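Local coordinates for protein serpin (Taeniopygia guttata, PDB 5HGC) that binds cortisol in a pocket on its serpin scaffold and may inhibit serine proteases, at residues Thr27-Asn32 with Ser285-Lys290; Gln124-Thr129 with Glu147-Gly152; Val224-Tyr229 with Asp262-Arg267. All blocks are in the same frame, centred on the assembly; numbering follows the deposited sequence.

Contact 1. Residues Thr27-Asn32 with Ser285-Lys290; sequences TQEAPN and SNTLRK
Two helices of the serpin fold meet here through Glu29, near the end of the long N-terminal helix 12-29, and Thr287 and Lys290 of the short helix 285-290. Glu29 carries its side of the contact. With chi1 at 87°, its CG is flanked by both the backbone N and the carbonyl carbon, and from there the extended chain reaches across to the other helix. The Glu29 and Thr287 side chains cross at about a right angle, and the hydroxyl lies near both carboxylate oxygens: Thr287 OG1 is 3.4 Å from Glu29 OE1, a weak hydrogen bond at best, and 3.2 Å from Glu29 OE2. In the fold, helix 285-290 follows directly on strand 265-283 and packs back against helix 12-29, with Thr287 also touching Phe22 and Glu25, and Leu288 resting on Phe18 and Phe22. Lys290 reaches over from one turn further along. Its NZ stops 4.1 Å from Glu29 OE1, too far for a salt bridge but near enough that its charge probably steadies the carboxylate. Within the same short helix, between two exposed side chains, Arg289 NH1 donates to Asn286 OD1 at 2.8 Å, with the acceptor close to the guanidinium plane.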
# COMPACT_ATOMS: atom_id res chain seq x y z
N THR A 27 11.12 -5.39 -6.00
CA THR A 27 12.50 -5.01 -5.62
C THR A 27 13.56 -5.68 -6.53
O THR A 27 14.60 -5.09 -6.81
CB THR A 27 12.81 -5.23 -4.12
OG1 THR A 27 12.49 -6.58 -3.74
CG2 THR A 27 12.00 -4.27 -3.27
N GLN A 28 13.29 -6.91 -6.99
CA GLN A 28 14.00 -7.47 -8.16
C GLN A 28 13.96 -6.63 -9.45
O GLN A 28 15.01 -6.18 -9.90
CB GLN A 28 13.51 -8.84 -8.48
CG GLN A 28 13.85 -9.82 -7.40
CD GLN A 28 13.45 -11.19 -7.86
OE1 GLN A 28 12.41 -11.71 -7.45
NE2 GLN A 28 14.23 -11.75 -8.79
N GLU A 29 12.79 -6.38 -10.04
CA GLU A 29 12.73 -5.57 -11.24
C GLU A 29 13.26 -4.11 -11.09
O GLU A 29 13.43 -3.42 -12.11
CB GLU A 29 11.36 -5.66 -11.97
CG GLU A 29 10.24 -4.71 -11.51
CD GLU A 29 8.79 -5.24 -11.75
OE1 GLU A 29 8.48 -6.45 -11.54
OE2 GLU A 29 7.92 -4.42 -12.12
N ALA A 30 13.55 -3.65 -9.86
CA ALA A 30 14.05 -2.25 -9.60
C ALA A 30 14.91 -2.10 -8.32
O ALA A 30 14.48 -1.44 -7.35
CB ALA A 30 12.91 -1.20 -9.63
N PRO A 31 16.15 -2.67 -8.33
CA PRO A 31 16.87 -3.06 -7.11
C PRO A 31 17.41 -1.93 -6.24
O PRO A 31 17.75 -2.20 -5.09
CB PRO A 31 18.03 -3.95 -7.63
CG PRO A 31 17.70 -4.23 -9.06
CD PRO A 31 16.96 -2.99 -9.51
N ASN A 32 17.45 -0.70 -6.77
CA ASN A 32 18.08 0.43 -6.05
C ASN A 32 17.28 1.68 -6.02
O ASN A 32 17.82 2.81 -5.94
CB ASN A 32 19.43 0.76 -6.67
CG ASN A 32 20.39 -0.37 -6.50
OD1 ASN A 32 20.58 -1.15 -7.43
ND2 ASN A 32 20.93 -0.53 -5.28
N SER A 285 0.94 -4.77 -14.24
CA SER A 285 0.69 -5.97 -15.05
C SER A 285 1.77 -7.04 -14.99
O SER A 285 1.43 -8.18 -14.67
CB SER A 285 0.50 -5.59 -16.50
OG SER A 285 -0.76 -5.01 -16.68
N ASN A 286 3.03 -6.70 -15.30
CA ASN A 286 4.12 -7.69 -15.35
C ASN A 286 4.22 -8.41 -14.04
O ASN A 286 4.40 -9.65 -14.02
CB ASN A 286 5.51 -7.07 -15.49
CG ASN A 286 5.66 -6.22 -16.69
OD1 ASN A 286 4.79 -6.18 -17.58
ND2 ASN A 286 6.77 -5.51 -16.74
N THR A 287 4.15 -7.59 -12.97
CA THR A 287 4.38 -8.02 -11.62
C THR A 287 3.31 -9.04 -11.32
O THR A 287 3.62 -10.14 -10.88
CB THR A 287 4.33 -6.85 -10.63
OG1 THR A 287 5.17 -5.78 -11.09
CG2 THR A 287 4.78 -7.30 -9.26
N LEU A 288 2.06 -8.70 -11.65
CA LEU A 288 0.96 -9.62 -11.40
C LEU A 288 1.01 -10.83 -12.34
O LEU A 288 0.63 -11.93 -11.93
CB LEU A 288 -0.40 -8.91 -11.44
CG LEU A 288 -0.50 -7.70 -10.49
CD1 LEU A 288 -1.75 -6.96 -10.86
CD2 LEU A 288 -0.46 -8.01 -9.00
N ARG A 289 1.45 -10.63 -13.59
CA ARG A 289 1.68 -11.78 -14.51
C ARG A 289 2.65 -12.76 -13.86
O ARG A 289 2.32 -13.96 -13.71
CB ARG A 289 2.17 -11.33 -15.88
CG ARG A 289 1.09 -11.06 -16.90
CD ARG A 289 1.69 -10.75 -18.28
NE ARG A 289 2.35 -9.42 -18.34
CZ ARG A 289 1.81 -8.29 -18.83
NH1 ARG A 289 2.52 -7.15 -18.83
NH2 ARG A 289 0.56 -8.29 -19.33
N LYS A 290 3.80 -12.24 -13.40
CA LYS A 290 4.79 -13.03 -12.68
C LYS A 290 4.18 -13.66 -11.45
O LYS A 290 4.65 -14.71 -11.04
CB LYS A 290 6.02 -12.21 -12.30
CG LYS A 290 6.95 -11.97 -13.45
CD LYS A 290 7.80 -10.72 -13.26
CE LYS A 290 8.49 -10.35 -14.58
NZ LYS A 290 8.70 -8.88 -14.82

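Contact 2. Residues Gln124-Thr129 with Glu147-Gly152; sequences QLEAFT and ERKTHG
Glu126 and Lys149 join a strand to the helix lying over it, the serpin arrangement in which helix 135-149 (helix F) packs across the front of the large central sheet. Strand 126-130 pairs with strand 100-106 in that sheet. The charged interaction is loose: Glu126 OE2 and Lys149 NZ are 3.9 Å apart, a long salt bridge at the surface. The firmer polar partner of the carboxylate is Tyr145, whose OH is hydrogen-bonded to Glu126 OE1, so a residue of the same helix helps fix the acid. Ring packing backs this up, since Phe128, two residues along the strand, meets Tyr145 edge-to-face. The backbone of the other segment supplies the helix end. His151, with positive phi, is the C-prime residue of a Schellman motif: Gly152 N bonds Glu147 O at 2.9 Å, and His151 N makes a weak bond to Arg148 O. The closest approach is by carbon, not nitrogen. The two side chains come from opposite directions, Glu126 extended beyond CG and Lys149 bent at chi2 (31°) and chi4. That second bend turns the ammonium aside and presents a methylene instead, putting Lys149 CE 3.2 Å from Glu126 OE1 and 3.5 Å from Glu126 OE2.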
# COMPACT_ATOMS: atom_id res chain seq x y z
N GLN A 124 -17.21 -0.16 -3.45
CA GLN A 124 -17.33 1.29 -3.76
C GLN A 124 -16.75 1.69 -5.16
O GLN A 124 -16.21 2.77 -5.30
CB GLN A 124 -16.71 2.19 -2.67
CG GLN A 124 -16.81 1.76 -1.18
CD GLN A 124 -15.89 2.61 -0.23
OE1 GLN A 124 -14.80 3.12 -0.63
NE2 GLN A 124 -16.32 2.77 1.04
N LEU A 125 -16.83 0.82 -6.16
CA LEU A 125 -16.35 1.13 -7.51
C LEU A 125 -17.09 2.30 -8.16
O LEU A 125 -18.36 2.38 -8.18
CB LEU A 125 -16.46 -0.08 -8.43
CG LEU A 125 -16.23 0.24 -9.93
CD1 LEU A 125 -14.76 0.56 -10.18
CD2 LEU A 125 -16.67 -0.88 -10.87
N GLU A 126 -16.27 3.20 -8.72
CA GLU A 126 -16.79 4.17 -9.71
C GLU A 126 -16.29 3.73 -11.05
O GLU A 126 -15.08 3.53 -11.20
CB GLU A 126 -16.29 5.60 -9.46
CG GLU A 126 -16.78 6.10 -8.12
CD GLU A 126 -16.47 7.56 -7.82
OE1 GLU A 126 -15.51 8.15 -8.37
OE2 GLU A 126 -17.22 8.14 -7.02
N ALA A 127 -17.21 3.59 -12.02
CA ALA A 127 -16.86 3.17 -13.39
C ALA A 127 -17.22 4.27 -14.38
O ALA A 127 -18.27 4.92 -14.23
CB ALA A 127 -17.63 1.91 -13.73
N PHE A 128 -16.37 4.48 -15.38
CA PHE A 128 -16.52 5.61 -16.37
C PHE A 128 -16.39 5.09 -17.79
O PHE A 128 -15.47 4.31 -18.10
CB PHE A 128 -15.47 6.70 -16.17
CG PHE A 128 -15.52 7.33 -14.81
CD1 PHE A 128 -14.88 6.73 -13.70
CD2 PHE A 128 -16.22 8.52 -14.62
CE1 PHE A 128 -14.96 7.30 -12.44
CE2 PHE A 128 -16.30 9.11 -13.33
CZ PHE A 128 -15.67 8.50 -12.24
N THR A 129 -17.35 5.48 -18.63
CA THR A 129 -17.30 5.26 -20.08
C THR A 129 -16.28 6.26 -20.58
O THR A 129 -16.33 7.48 -20.26
CB THR A 129 -18.63 5.61 -20.77
OG1 THR A 129 -19.73 5.15 -19.98
CG2 THR A 129 -18.70 4.88 -22.04
N GLU A 147 -7.23 13.99 -9.27
CA GLU A 147 -6.93 15.18 -8.52
C GLU A 147 -8.09 15.62 -7.63
O GLU A 147 -7.89 15.99 -6.47
CB GLU A 147 -6.50 16.29 -9.45
CG GLU A 147 -6.23 17.61 -8.73
CD GLU A 147 -5.69 18.64 -9.68
OE1 GLU A 147 -5.38 18.26 -10.84
OE2 GLU A 147 -5.58 19.82 -9.27
N ARG A 148 -9.30 15.58 -8.18
CA ARG A 148 -10.43 16.11 -7.47
C ARG A 148 -10.78 15.16 -6.31
O ARG A 148 -11.13 15.60 -5.21
CB ARG A 148 -11.61 16.31 -8.42
CG ARG A 148 -12.73 17.08 -7.79
CD ARG A 148 -13.59 17.82 -8.78
NE ARG A 148 -14.57 18.62 -8.03
CZ ARG A 148 -15.53 19.39 -8.53
NH1 ARG A 148 -15.73 19.55 -9.86
NH2 ARG A 148 -16.32 20.03 -7.68
N LYS A 149 -10.65 13.87 -6.60
CA LYS A 149 -11.00 12.78 -5.70
C LYS A 149 -10.04 12.82 -4.48
O LYS A 149 -10.43 12.48 -3.37
CB LYS A 149 -10.90 11.46 -6.51
CG LYS A 149 -11.89 10.33 -6.25
CD LYS A 149 -13.28 10.73 -5.79
CE LYS A 149 -14.23 9.54 -5.74
NZ LYS A 149 -14.16 8.49 -4.67
N THR A 150 -8.82 13.32 -4.67
CA THR A 150 -7.79 13.24 -3.63
C THR A 150 -7.54 14.60 -3.01
O THR A 150 -6.51 14.82 -2.39
CB THR A 150 -6.44 12.60 -4.10
OG1 THR A 150 -5.80 13.42 -5.07
CG2 THR A 150 -6.63 11.19 -4.66
N HIS A 151 -8.51 15.50 -3.17
CA HIS A 151 -8.40 16.90 -2.69
C HIS A 151 -7.05 17.52 -3.03
O HIS A 151 -6.49 18.25 -2.24
CB HIS A 151 -8.78 17.03 -1.20
CG HIS A 151 -10.21 16.66 -0.93
ND1 HIS A 151 -10.67 16.31 0.32
CD2 HIS A 151 -11.28 16.56 -1.76
CE1 HIS A 151 -11.96 16.02 0.25
NE2 HIS A 151 -12.36 16.17 -1.00
N GLY A 152 -6.53 17.19 -4.21
CA GLY A 152 -5.36 17.82 -4.69
C GLY A 152 -4.13 17.01 -4.47
O GLY A 152 -3.16 17.22 -5.16

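Contact 3. Residues Val224-Tyr229 with Asp262-Arg267; sequences VVRLHY and DHLFQR. With HCY ((11alpha,14beta)-11,17,21-trihydroxypregn-4-ene-3,20-dione), chain B.
Leu264 meets Val224 and Arg226 of strand 222-228 where the chain passes from helix 254-263 into strand 265-283. Just before it, His263 lays its ring against Tyr215 of the neighbouring strand 211-217. Leu264 then points at the sheet and divides its two methyls: CD2 lies 4.1 Å from Val224 CG1, while CD1 sits over one face of the Arg226 guanidinium, 3.6 Å from Arg226 NH2. His228 CE1 lies over the opposite face, toward its rim. Further on, Gln266 makes a weak hydrogen bond to Asp213, the same acid that takes Arg226 NE in a salt bridge. With CG anti to the backbone N (chi1 -180°) and bends at chi2 and chi3, Arg226 turns its two terminal nitrogens to the steroid: Arg226 NH1 donates a hydrogen bond to HCY O4 (2.8 Å, 164°) and Arg226 NH2 one to HCY O5 (2.9 Å, 174°). A leucine here would probably leave the steroid side chain without both donors and strip Asp213 of its charged mate. Thr234 also bonds Arg226 NH1, and Ser261 and Asn365 hydrogen-bond the steroid. This paired grip on the ketone and hydroxyl belongs to the cortisol pocket.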
# COMPACT_ATOMS: atom_id res chain seq x y z
N VAL A 224 14.41 -2.35 14.32
CA VAL A 224 12.98 -2.14 14.12
C VAL A 224 12.47 -1.15 15.15
O VAL A 224 12.64 -1.39 16.34
CB VAL A 224 12.17 -3.46 14.24
CG1 VAL A 224 10.67 -3.24 13.93
CG2 VAL A 224 12.79 -4.54 13.33
N VAL A 225 11.85 -0.05 14.71
CA VAL A 225 11.18 0.85 15.60
C VAL A 225 9.73 0.97 15.14
O VAL A 225 9.45 1.15 13.94
CB VAL A 225 11.87 2.23 15.64
CG1 VAL A 225 11.09 3.21 16.48
CG2 VAL A 225 13.28 2.10 16.22
N ARG A 226 8.81 0.85 16.09
CA ARG A 226 7.40 0.94 15.78
C ARG A 226 6.73 2.14 16.47
O ARG A 226 6.80 2.27 17.69
CB ARG A 226 6.70 -0.36 16.13
CG ARG A 226 5.22 -0.34 15.81
CD ARG A 226 4.45 0.07 17.06
NE ARG A 226 4.20 -1.12 17.86
CZ ARG A 226 3.40 -2.11 17.49
NH1 ARG A 226 2.72 -2.04 16.33
NH2 ARG A 226 3.28 -3.17 18.26
N LEU A 227 6.04 2.96 15.69
CA LEU A 227 5.42 4.21 16.14
C LEU A 227 3.96 4.10 15.84
O LEU A 227 3.61 3.72 14.72
CB LEU A 227 6.01 5.42 15.39
CG LEU A 227 7.48 5.78 15.65
CD1 LEU A 227 7.84 7.15 15.08
CD2 LEU A 227 7.73 5.71 17.15
N HIS A 228 3.10 4.41 16.82
CA HIS A 228 1.67 4.39 16.55
C HIS A 228 1.24 5.70 15.96
O HIS A 228 1.73 6.79 16.32
CB HIS A 228 0.84 4.13 17.79
CG HIS A 228 1.01 2.75 18.33
ND1 HIS A 228 0.89 1.63 17.53
CD2 HIS A 228 1.27 2.30 19.57
CE1 HIS A 228 1.09 0.55 18.26
NE2 HIS A 228 1.32 0.93 19.50
N TYR A 229 0.29 5.57 15.05
CA TYR A 229 -0.58 6.69 14.70
C TYR A 229 -1.77 6.80 15.69
O TYR A 229 -2.21 5.79 16.31
CB TYR A 229 -1.08 6.52 13.29
CG TYR A 229 -0.04 6.74 12.19
CD1 TYR A 229 0.52 8.01 11.98
CD2 TYR A 229 0.36 5.68 11.36
CE1 TYR A 229 1.44 8.22 10.95
CE2 TYR A 229 1.30 5.86 10.34
CZ TYR A 229 1.80 7.14 10.12
OH TYR A 229 2.69 7.33 9.10
N ASP A 262 5.97 -9.72 17.99
CA ASP A 262 6.00 -10.56 19.18
C ASP A 262 7.08 -10.10 20.15
O ASP A 262 6.88 -10.20 21.36
CB ASP A 262 6.22 -12.04 18.84
CG ASP A 262 4.96 -12.73 18.23
OD1 ASP A 262 3.82 -12.25 18.37
OD2 ASP A 262 5.14 -13.79 17.59
N HIS A 263 8.18 -9.58 19.62
CA HIS A 263 9.34 -9.19 20.41
C HIS A 263 9.62 -7.70 20.63
O HIS A 263 10.65 -7.35 21.21
CB HIS A 263 10.58 -9.86 19.81
CG HIS A 263 10.53 -11.35 19.89
ND1 HIS A 263 10.53 -12.16 18.77
CD2 HIS A 263 10.42 -12.18 20.96
CE1 HIS A 263 10.44 -13.42 19.14
NE2 HIS A 263 10.35 -13.46 20.47
N LEU A 264 8.76 -6.81 20.16
CA LEU A 264 8.96 -5.36 20.44
C LEU A 264 8.79 -5.10 21.92
O LEU A 264 7.94 -5.75 22.55
CB LEU A 264 7.94 -4.49 19.70
CG LEU A 264 8.08 -4.52 18.20
CD1 LEU A 264 6.75 -4.00 17.69
CD2 LEU A 264 9.27 -3.70 17.71
N PHE A 265 9.58 -4.18 22.45
CA PHE A 265 9.48 -3.75 23.86
C PHE A 265 9.76 -2.29 23.85
O PHE A 265 10.58 -1.84 23.04
CB PHE A 265 10.48 -4.48 24.78
CG PHE A 265 11.95 -4.37 24.33
CD1 PHE A 265 12.49 -5.24 23.30
CD2 PHE A 265 12.84 -3.43 24.96
CE1 PHE A 265 13.86 -5.16 22.91
CE2 PHE A 265 14.20 -3.35 24.56
CZ PHE A 265 14.70 -4.20 23.54
N GLN A 266 9.07 -1.55 24.71
CA GLN A 266 9.31 -0.10 24.87
C GLN A 266 10.71 0.13 25.43
O GLN A 266 11.09 -0.50 26.40
CB GLN A 266 8.27 0.51 25.80
CG GLN A 266 6.84 0.40 25.27
CD GLN A 266 6.16 1.72 25.09
OE1 GLN A 266 5.54 2.22 26.02
NE2 GLN A 266 6.24 2.30 23.87
N ARG A 267 11.49 0.97 24.73
CA ARG A 267 12.85 1.34 25.08
C ARG A 267 12.94 2.86 25.01
O ARG A 267 12.53 3.48 24.02
CB ARG A 267 13.79 0.71 24.08
CG ARG A 267 15.24 0.55 24.50
CD ARG A 267 16.04 -0.01 23.35
NE ARG A 267 17.44 -0.31 23.68
CZ ARG A 267 18.48 -0.17 22.82
NH1 ARG A 267 18.32 0.30 21.58
NH2 ARG A 267 19.70 -0.48 23.24
C1 HCY B . 0.50 -11.83 11.88
C2 HCY B . 0.44 -13.10 11.04
C3 HCY B . -0.38 -12.92 9.78
C4 HCY B . -0.73 -11.56 9.31
C5 HCY B . -0.07 -10.50 9.78
C6 HCY B . -0.09 -9.21 8.99
C7 HCY B . -0.40 -8.01 9.92
C8 HCY B . 0.33 -8.00 11.27
C9 HCY B . 0.19 -9.38 11.96
C10 HCY B . 0.71 -10.54 11.09
C12 HCY B . 0.20 -8.18 14.32
C11 HCY B . 0.63 -9.40 13.46
C13 HCY B . 0.42 -6.84 13.56
C14 HCY B . -0.25 -6.95 12.18
C15 HCY B . -0.43 -5.52 11.73
C16 HCY B . -0.68 -4.71 12.99
C17 HCY B . -0.35 -5.64 14.18
C18 HCY B . 1.92 -6.43 13.44
C19 HCY B . 2.20 -10.44 10.68
C20 HCY B . 0.37 -4.92 15.31
C21 HCY B . 0.13 -5.32 16.75
O1 HCY B . -0.68 -13.89 9.13
O2 HCY B . 2.06 -9.43 13.40
O3 HCY B . -1.57 -6.09 14.81
O4 HCY B . 1.14 -4.01 15.08
O5 HCY B . 1.42 -5.21 17.35

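In the fold
The three contacts sit far apart on one serpin domain: contacts 1 and 2 have centres about 27 Å apart, contacts 1 and 3 about 30 Å, and contacts 2 and 3, on opposite sides of the chain's centre, about 36 Å. None touches another. Contact 1 ties the early helix 12-29 to helix 285-290, more than 250 residues further on, and contacts 2 and 3 follow one another within the loop it closes. The long strand 265-283, interrupted by a bulge or short loop, runs from contact 3 to helix 285-290. A chain of paired strands, from 265-283 through 316-325, 167-176 and 100-106 to 126-130, connects the steroid pocket with contact 2.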